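Local coordinates for transcriptional regulator (Mesorhizobium loti, PDB 3BHQ), which probably binds regulatory DNA through a helix-turn-helix motif and controls transcription as a TetR-family regulator, at residues V78-L81 / L82-I86; S143-Q146 / K147-N150; P159-A162 / A163-F167. All blocks are in the same frame, centred on the assembly; numbering follows the deposited sequence.

How the contacts relate
All three contacts are local, each made along a single helix, so none closes a long loop. They follow one another in series, and none nests in or crosses another. Contact 1 comes first, at the C-terminal end of helix 56-83. Contact 2 is at the end of helix 123-150, and contact 3 opens helix 159-181, the next helix in the chain. The centres of contacts 1 and 2 are about 11 Å apart, and Leu82 packs on Cys144 and Leu148. The centres of contacts 2 and 3 are about 12 Å apart, with Phe145 against Ala162 and Ala163. Contacts 1 and 3 do not touch. The end of helix 123-150 thus packs against both other helices.

Contact 1. Residues V78-L81 / L82-I86; sequences VTTL and LSEAI
Thr80 and Glu84 run side by side, one helical turn apart, with their side chains pointing the same way. The Thr80 methyl is their meeting point: CG2 lies 3.9 Å from OE2 of Glu84. That methyl is anti to the backbone N (chi1 of OG1 -63°), which leaves OG1 beside the backbone N, hydrogen-bonded to Glu76 O. Glu84 reaches along the turn with an extended chain beyond CG. Its other oxygen, OE1, comes 3.8 Å from CD2 of Leu81, whose side chain crosses it obliquely. These are packing contacts at an exposed surface.

Leu82 N and Ser83 N bond to the carbonyls four residues back, Val78 O and Thr79 O. Glu84 N makes its shorter bond to Leu81 O, at 2.8 Å, and a weak one to Thr80 O.

Leu82 carries the packing on the buried side. Its CG is anti to the backbone N (chi1 174°), which takes the branched end away from the turn and toward the neighbouring helices. There it meets Leu92 and Leu95 of helix 88-103, and Cys144 and Leu148 of helix 123-150. Val78 also packs on helix 88-103, and Thr79 on helix 123-150. The end of helix 56-83 thus rests on both helices.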
ATOM      1  N   VAL A  78       4.954  18.042 -12.984  1.00 26.55           N
ATOM      2  CA  VAL A  78       4.740  18.680 -11.664  1.00 27.36           C
ATOM      3  C   VAL A  78       6.031  18.870 -10.848  1.00 27.19           C
ATOM      4  O   VAL A  78       6.181  19.892 -10.160  1.00 24.68           O
ATOM      5  CB  VAL A  78       3.581  17.989 -10.863  1.00 28.63           C
ATOM      6  CG1 VAL A  78       2.299  18.007 -11.694  1.00 31.34           C
ATOM      7  CG2 VAL A  78       3.918  16.577 -10.453  1.00 30.42           C
ATOM      8  N   THR A  79       6.972  17.929 -10.929  1.00 25.23           N
ATOM      9  CA  THR A  79       8.278  18.105 -10.263  1.00 26.05           C
ATOM     10  C   THR A  79       9.061  19.222 -10.967  1.00 28.76           C
ATOM     11  O   THR A  79       9.761  19.980 -10.306  1.00 27.70           O
ATOM     12  CB  THR A  79       9.099  16.805 -10.132  1.00 27.62           C
ATOM     13  OG1 THR A  79       9.243  16.210 -11.420  1.00 29.10           O
ATOM     14  CG2 THR A  79       8.396  15.838  -9.193  1.00 29.56           C
ATOM     15  N   THR A  80       8.934  19.341 -12.291  1.00 28.16           N
ATOM     16  CA  THR A  80       9.552  20.477 -13.009  1.00 28.57           C
ATOM     17  C   THR A  80       8.978  21.809 -12.507  1.00 28.66           C
ATOM     18  O   THR A  80       9.741  22.746 -12.290  1.00 30.51           O
ATOM     19  CB  THR A  80       9.388  20.383 -14.539  1.00 29.68           C
ATOM     20  OG1 THR A  80      10.066  19.211 -15.009  1.00 35.14           O
ATOM     21  CG2 THR A  80      10.002  21.617 -15.237  1.00 30.20           C
ATOM     22  N   LEU A  81       7.660  21.886 -12.312  1.00 26.64           N
ATOM     23  CA  LEU A  81       7.041  23.116 -11.767  1.00 24.57           C
ATOM     24  C   LEU A  81       7.619  23.468 -10.407  1.00 23.95           C
ATOM     25  O   LEU A  81       7.966  24.626 -10.198  1.00 23.21           O
ATOM     26  CB  LEU A  81       5.524  23.008 -11.665  1.00 25.39           C
ATOM     27  CG  LEU A  81       4.771  22.943 -12.995  1.00 27.75           C
ATOM     28  CD1 LEU A  81       3.306  22.572 -12.766  1.00 33.66           C
ATOM     29  CD2 LEU A  81       4.899  24.257 -13.765  1.00 28.38           C
ATOM     30  N   LEU A  82       7.790  22.473  -9.509  1.00 24.04           N
ATOM     31  CA  LEU A  82       8.382  22.721  -8.163  1.00 25.09           C
ATOM     32  C   LEU A  82       9.775  23.338  -8.276  1.00 22.71           C
ATOM     33  O   LEU A  82      10.145  24.206  -7.472  1.00 23.09           O
ATOM     34  CB  LEU A  82       8.480  21.448  -7.321  1.00 23.96           C
ATOM     35  CG  LEU A  82       9.212  21.540  -5.968  1.00 24.21           C
ATOM     36  CD1 LEU A  82       8.635  22.672  -5.102  1.00 22.19           C
ATOM     37  CD2 LEU A  82       9.221  20.226  -5.194  1.00 24.49           C
ATOM     38  N   SER A  83      10.543  22.887  -9.261  1.00 25.63           N
ATOM     39  CA  SER A  83      11.872  23.453  -9.531  1.00 25.81           C
ATOM     40  C   SER A  83      11.819  24.942  -9.941  1.00 26.03           C
ATOM     41  O   SER A  83      12.812  25.629  -9.872  1.00 28.04           O
ATOM     42  CB  SER A  83      12.609  22.635 -10.600  1.00 26.33           C
ATOM     43  OG  SER A  83      12.122  22.920 -11.898  1.00 33.43           O
ATOM     44  N   GLU A  84      10.661  25.418 -10.404  1.00 26.31           N
ATOM     45  CA  GLU A  84      10.460  26.832 -10.785  1.00 24.97           C
ATOM     46  C   GLU A  84       9.843  27.691  -9.655  1.00 23.05           C
ATOM     47  O   GLU A  84       9.665  28.901  -9.839  1.00 24.34           O
ATOM     48  CB  GLU A  84       9.611  26.886 -12.076  1.00 25.94           C
ATOM     49  CG  GLU A  84      10.328  26.174 -13.276  1.00 34.47           C
ATOM     50  CD  GLU A  84       9.459  25.919 -14.508  1.00 34.61           C
ATOM     51  OE1 GLU A  84       8.214  26.052 -14.446  1.00 43.96           O
ATOM     52  OE2 GLU A  84      10.041  25.547 -15.559  1.00 48.61           O
ATOM     53  N   ALA A  85       9.550  27.107  -8.492  1.00 19.31           N
ATOM     54  CA  ALA A  85       8.961  27.857  -7.383  1.00 17.09           C
ATOM     55  C   ALA A  85      10.036  28.608  -6.622  1.00 18.25           C
ATOM     56  O   ALA A  85      11.157  28.104  -6.436  1.00 18.11           O
ATOM     57  CB  ALA A  85       8.204  26.941  -6.442  1.00 16.39           C
ATOM     58  N   ILE A  86       9.711  29.827  -6.196  1.00 15.39           N
ATOM     59  CA  ILE A  86      10.580  30.613  -5.330  1.00 16.37           C
ATOM     60  C   ILE A  86      10.422  30.167  -3.880  1.00 19.09           C
ATOM     61  O   ILE A  86      11.395  30.155  -3.113  1.00 21.31           O
ATOM     62  CB  ILE A  86      10.224  32.138  -5.392  1.00 18.25           C
ATOM     63  CG1 ILE A  86      10.510  32.705  -6.762  1.00 19.63           C
ATOM     64  CG2 ILE A  86      10.968  32.926  -4.320  1.00 21.05           C
ATOM     65  CD1 ILE A  86       9.886  34.092  -6.923  1.00 21.95           C
TER

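Contact 2. Residues S143-Q146 / K147-N150; sequences SCFQ and KLTN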
ATOM      1  N   SER A 143      15.579  13.282  -8.087  1.00 22.25           N
ATOM      2  CA  SER A 143      16.378  14.135  -8.975  1.00 24.80           C
ATOM      3  C   SER A 143      16.014  15.604  -8.756  1.00 23.21           C
ATOM      4  O   SER A 143      16.899  16.457  -8.639  1.00 23.87           O
ATOM      5  CB  SER A 143      16.212  13.723 -10.443  1.00 24.03           C
ATOM      6  OG  SER A 143      17.033  14.525 -11.258  1.00 33.64           O
ATOM      7  N   CYS A 144      14.715  15.880  -8.629  1.00 23.86           N
ATOM      8  CA  CYS A 144      14.227  17.235  -8.314  1.00 21.80           C
ATOM      9  C   CYS A 144      14.755  17.751  -6.953  1.00 23.46           C
ATOM     10  O   CYS A 144      15.237  18.883  -6.849  1.00 22.82           O
ATOM     11  CB  CYS A 144      12.698  17.279  -8.386  1.00 25.08           C
ATOM     12  SG  CYS A 144      11.934  18.711  -7.680  1.00 25.82           S
ATOM     13  N   PHE A 145      14.671  16.921  -5.916  1.00 20.56           N
ATOM     14  CA  PHE A 145      15.167  17.304  -4.588  1.00 19.76           C
ATOM     15  C   PHE A 145      16.689  17.528  -4.536  1.00 22.18           C
ATOM     16  O   PHE A 145      17.164  18.382  -3.768  1.00 21.83           O
ATOM     17  CB  PHE A 145      14.800  16.262  -3.527  1.00 19.47           C
ATOM     18  CG  PHE A 145      13.342  16.187  -3.161  1.00 20.27           C
ATOM     19  CD1 PHE A 145      12.370  17.129  -3.581  1.00 20.56           C
ATOM     20  CD2 PHE A 145      12.956  15.192  -2.271  1.00 18.42           C
ATOM     21  CE1 PHE A 145      11.020  17.006  -3.162  1.00 21.79           C
ATOM     22  CE2 PHE A 145      11.615  15.091  -1.828  1.00 22.02           C
ATOM     23  CZ  PHE A 145      10.667  15.974  -2.276  1.00 19.41           C
ATOM     24  N   GLN A 146      17.433  16.753  -5.322  1.00 21.48           N
ATOM     25  CA  GLN A 146      18.901  16.914  -5.389  1.00 22.99           C
ATOM     26  C   GLN A 146      19.251  18.282  -5.938  1.00 24.78           C
ATOM     27  O   GLN A 146      20.138  18.968  -5.393  1.00 24.31           O
ATOM     28  CB  GLN A 146      19.559  15.833  -6.253  1.00 23.11           C
ATOM     29  CG  GLN A 146      21.115  15.904  -6.301  1.00 24.52           C
ATOM     30  CD  GLN A 146      21.734  15.789  -4.926  1.00 35.53           C
ATOM     31  OE1 GLN A 146      21.727  14.713  -4.317  1.00 42.13           O
ATOM     32  NE2 GLN A 146      22.290  16.900  -4.428  1.00 38.50           N
ATOM     33  N   LYS A 147      18.570  18.667  -7.015  1.00 24.28           N
ATOM     34  CA  LYS A 147      18.755  19.993  -7.626  1.00 27.65           C
ATOM     35  C   LYS A 147      18.347  21.102  -6.655  1.00 26.03           C
ATOM     36  O   LYS A 147      19.058  22.095  -6.517  1.00 25.65           O
ATOM     37  CB  LYS A 147      18.017  20.098  -8.960  1.00 28.56           C
ATOM     38  CG  LYS A 147      18.587  19.151 -10.017  1.00 30.52           C
ATOM     39  CD  LYS A 147      17.736  19.090 -11.281  1.00 32.67           C
ATOM     40  CE  LYS A 147      18.147  17.903 -12.155  1.00 37.04           C
ATOM     41  NZ  LYS A 147      17.229  17.703 -13.305  1.00 50.06           N
ATOM     42  N   LEU A 148      17.233  20.917  -5.943  1.00 23.52           N
ATOM     43  CA  LEU A 148      16.809  21.891  -4.924  1.00 22.86           C
ATOM     44  C   LEU A 148      17.816  21.977  -3.768  1.00 21.99           C
ATOM     45  O   LEU A 148      18.013  23.052  -3.210  1.00 23.55           O
ATOM     46  CB  LEU A 148      15.405  21.574  -4.381  1.00 23.18           C
ATOM     47  CG  LEU A 148      14.255  21.775  -5.369  1.00 21.85           C
ATOM     48  CD1 LEU A 148      12.989  21.163  -4.823  1.00 19.16           C
ATOM     49  CD2 LEU A 148      14.061  23.270  -5.698  1.00 21.49           C
ATOM     50  N   THR A 149      18.399  20.837  -3.391  1.00 22.24           N
ATOM     51  CA  THR A 149      19.431  20.790  -2.339  1.00 22.73           C
ATOM     52  C   THR A 149      20.697  21.519  -2.808  1.00 24.62           C
ATOM     53  O   THR A 149      21.238  22.343  -2.062  1.00 23.19           O
ATOM     54  CB  THR A 149      19.740  19.360  -1.869  1.00 24.14           C
ATOM     55  OG1 THR A 149      18.561  18.805  -1.265  1.00 24.32           O
ATOM     56  CG2 THR A 149      20.886  19.338  -0.811  1.00 23.51           C
ATOM     57  N   ASN A 150      21.118  21.251  -4.047  1.00 23.54           N
ATOM     58  CA  ASN A 150      22.300  21.950  -4.643  1.00 24.50           C
ATOM     59  C   ASN A 150      22.129  23.479  -4.687  1.00 25.36           C
ATOM     60  O   ASN A 150      23.104  24.227  -4.543  1.00 24.22           O
ATOM     61  CB  ASN A 150      22.611  21.413  -6.046  1.00 24.16           C
ATOM     62  CG  ASN A 150      23.058  19.956  -6.042  1.00 28.06           C
ATOM     63  OD1 ASN A 150      23.384  19.390  -4.997  1.00 36.18           O
ATOM     64  ND2 ASN A 150      23.050  19.335  -7.221  1.00 30.90           N
TER
HETATM   65  O   HOH W   1      14.932  16.929 -12.013  1.00 50.77           O
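Gln146 leaves the helix with CG anti to the backbone N (chi1 -177°) and then bends at chi2 (59°), which brings its amide to the side chain of Asn150. Asn150, with CG beside its backbone N, turns its amide back to meet it. NE2 of Gln146 donates to OD1 of Asn150 at 2.8 Å. The two amide planes are 35° apart. The oxygen lies close to the plane of the Gln146 amide, but the donor stands above the Asn150 carbonyl plane, away from a lone pair.

One residue earlier, Phe145 O takes two bonds from Thr149. The backbone N comes at 2.8 Å and OG1 at 2.9 Å, from opposite faces of the carbonyl plane. OG1 of Thr149 also bonds to Thr156.

Lys147 extends back along the helix past Ser143. A water joins them: it accepts from Lys147 NZ at 2.7 Å and hydrogen-bonds to Ser143 OG at 3.3 Å. On the buried side, CD1 of Leu148 lies 3.9 Å from SG of Cys144.

That side of helix 123-150 faces helix 56-83 and several others. Leu148 packs on Met88 of helix 88-103. Phe145 packs on Pro159, Ala162 and Leu166 of helix 159-181 and meets the ring of Phe202 in helix 188-206.

Contact 3. Residues P159-A162 / A163-F167; sequences PYLA and ASHLF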
ATOM      1  N   PRO A 159      18.184  12.070  -1.269  1.00 27.14           N
ATOM      2  CA  PRO A 159      16.964  12.530  -1.940  1.00 25.98           C
ATOM      3  C   PRO A 159      15.919  11.462  -2.263  1.00 25.26           C
ATOM      4  O   PRO A 159      14.725  11.798  -2.232  1.00 23.17           O
ATOM      5  CB  PRO A 159      17.492  13.253  -3.190  1.00 28.02           C
ATOM      6  CG  PRO A 159      18.878  12.855  -3.337  1.00 29.00           C
ATOM      7  CD  PRO A 159      19.392  12.476  -2.019  1.00 25.98           C
ATOM      8  N   TYR A 160      16.323  10.216  -2.568  1.00 25.79           N
ATOM      9  CA  TYR A 160      15.368   9.110  -2.828  1.00 25.68           C
ATOM     10  C   TYR A 160      14.624   8.772  -1.512  1.00 25.01           C
ATOM     11  O   TYR A 160      13.397   8.577  -1.520  1.00 25.50           O
ATOM     12  CB  TYR A 160      16.047   7.842  -3.404  1.00 26.74           C
ATOM     13  CG  TYR A 160      15.107   6.753  -3.925  1.00 24.64           C
ATOM     14  CD1 TYR A 160      14.689   5.666  -3.124  1.00 27.25           C
ATOM     15  CD2 TYR A 160      14.651   6.780  -5.249  1.00 24.25           C
ATOM     16  CE1 TYR A 160      13.819   4.655  -3.645  1.00 23.37           C
ATOM     17  CE2 TYR A 160      13.809   5.797  -5.756  1.00 25.76           C
ATOM     18  CZ  TYR A 160      13.402   4.733  -4.967  1.00 26.52           C
ATOM     19  OH  TYR A 160      12.553   3.801  -5.516  1.00 29.63           O
ATOM     20  N   LEU A 161      15.366   8.702  -0.402  1.00 26.65           N
ATOM     21  CA  LEU A 161      14.735   8.432   0.913  1.00 27.05           C
ATOM     22  C   LEU A 161      13.756   9.548   1.264  1.00 22.52           C
ATOM     23  O   LEU A 161      12.607   9.258   1.649  1.00 24.37           O
ATOM     24  CB  LEU A 161      15.780   8.276   2.013  1.00 28.91           C
ATOM     25  CG  LEU A 161      15.262   7.949   3.432  1.00 30.93           C
ATOM     26  CD1 LEU A 161      14.557   6.643   3.462  1.00 30.94           C
ATOM     27  CD2 LEU A 161      16.406   7.945   4.425  1.00 32.81           C
ATOM     28  N   ALA A 162      14.193  10.779   1.057  1.00 21.87           N
ATOM     29  CA  ALA A 162      13.372  11.996   1.322  1.00 21.04           C
ATOM     30  C   ALA A 162      12.120  11.963   0.455  1.00 21.51           C
ATOM     31  O   ALA A 162      11.032  12.249   0.937  1.00 18.30           O
ATOM     32  CB  ALA A 162      14.148  13.228   1.073  1.00 21.49           C
ATOM     33  N   ALA A 163      12.260  11.559  -0.805  1.00 21.12           N
ATOM     34  CA  ALA A 163      11.096  11.409  -1.678  1.00 19.74           C
ATOM     35  C   ALA A 163      10.131  10.377  -1.110  1.00 19.19           C
ATOM     36  O   ALA A 163       8.925  10.656  -1.019  1.00 18.85           O
ATOM     37  CB  ALA A 163      11.530  11.053  -3.140  1.00 19.29           C
ATOM     38  N   SER A 164      10.637   9.207  -0.673  1.00 19.79           N
ATOM     39  CA  SER A 164       9.746   8.179  -0.108  1.00 19.73           C
ATOM     40  C   SER A 164       9.056   8.704   1.164  1.00 18.50           C
ATOM     41  O   SER A 164       7.919   8.345   1.412  1.00 20.61           O
ATOM     42  CB  SER A 164      10.483   6.859   0.187  1.00 24.57           C
ATOM     43  OG  SER A 164      11.254   6.938   1.368  1.00 27.20           O
ATOM     44  N   HIS A 165       9.743   9.554   1.935  1.00 18.56           N
ATOM     45  CA  HIS A 165       9.130  10.171   3.134  1.00 19.61           C
ATOM     46  C   HIS A 165       7.978  11.091   2.802  1.00 19.69           C
ATOM     47  O   HIS A 165       6.930  11.031   3.455  1.00 20.02           O
ATOM     48  CB  HIS A 165      10.164  10.860   4.010  1.00 19.61           C
ATOM     49  CG  HIS A 165      11.097   9.901   4.685  1.00 18.18           C
ATOM     50  ND1 HIS A 165      12.244  10.315   5.316  1.00 19.38           N
ATOM     51  CD2 HIS A 165      11.077   8.555   4.778  1.00 18.44           C
ATOM     52  CE1 HIS A 165      12.855   9.269   5.840  1.00 19.82           C
ATOM     53  NE2 HIS A 165      12.168   8.186   5.527  1.00 18.68           N
ATOM     54  N   LEU A 166       8.149  11.945   1.776  1.00 18.92           N
ATOM     55  CA  LEU A 166       7.049  12.822   1.329  1.00 18.22           C
ATOM     56  C   LEU A 166       5.866  11.943   0.860  1.00 19.37           C
ATOM     57  O   LEU A 166       4.739  12.141   1.292  1.00 18.06           O
ATOM     58  CB  LEU A 166       7.506  13.763   0.190  1.00 18.94           C
ATOM     59  CG  LEU A 166       6.388  14.673  -0.338  1.00 19.96           C
ATOM     60  CD1 LEU A 166       5.778  15.589   0.785  1.00 19.62           C
ATOM     61  CD2 LEU A 166       6.853  15.497  -1.572  1.00 20.91           C
ATOM     62  N   PHE A 167       6.123  11.002  -0.043  1.00 18.73           N
ATOM     63  CA  PHE A 167       5.074  10.136  -0.564  1.00 18.65           C
ATOM     64  C   PHE A 167       4.407   9.313   0.545  1.00 18.15           C
ATOM     65  O   PHE A 167       3.175   9.192   0.563  1.00 19.09           O
ATOM     66  CB  PHE A 167       5.601   9.200  -1.667  1.00 18.66           C
ATOM     67  CG  PHE A 167       5.705   9.850  -3.029  1.00 18.60           C
ATOM     68  CD1 PHE A 167       6.690  10.768  -3.326  1.00 23.62           C
ATOM     69  CD2 PHE A 167       4.822   9.490  -4.042  1.00 22.89           C
ATOM     70  CE1 PHE A 167       6.797  11.323  -4.609  1.00 23.11           C
ATOM     71  CE2 PHE A 167       4.926  10.045  -5.337  1.00 27.16           C
ATOM     72  CZ  PHE A 167       5.921  10.968  -5.615  1.00 20.63           C
TER
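From Pro159 to Leu166 the backbone is regular helix: Ala163, Ser164, His165 and Leu166 each donate their N-H to the carbonyl four residues back.

The side chains gather round Leu161 O. It accepts His165 N at 2.9 Å and Ser164 OG at 2.7 Å. The hydroxyl lies in the carbonyl plane, on a lone pair. Ser164 holds OG between its backbone N and its carbonyl carbon (chi1 77°), which turns the hydroxyl back along the helix. The hydroxyl of this buried serine thus donates within its own helix.

CG of His165 lies beside its backbone N (chi1 -69°), a setting that lays the ring back over the preceding turn. Leu161 O sits over one face, 3.4 Å above the ring plane and offset toward the rim. The branched end of Leu161 also meets the ring. Its CD1 is 3.5 Å from NE2 of His165, and its CG is 3.7 Å from CE1 of the same ring. On the other ring nitrogen, ND1 hydrogen-bonds to Tyr206 OH in helix 188-206, which, with the Leu161 packing, restrains the ring's rotation. Without the imidazole, as with an alanine here, Tyr206 OH would probably lose this partner and a gap would open beside Leu161 and Met169 of the second subunit.

Before this turn, Asp158 OD1 accepts Leu161 N, consistent with an N-cap at the start of helix 159-181. Ala162 and Leu166 pack on helix 188-206, while Tyr160 and Ser164 touch Ile173 of the second subunit and Phe167 touches Trp172 of that subunit. In TetR-family regulators the dimer usually forms through the helices of the C-terminal domain, and this face of helix 159-181 fits that pattern.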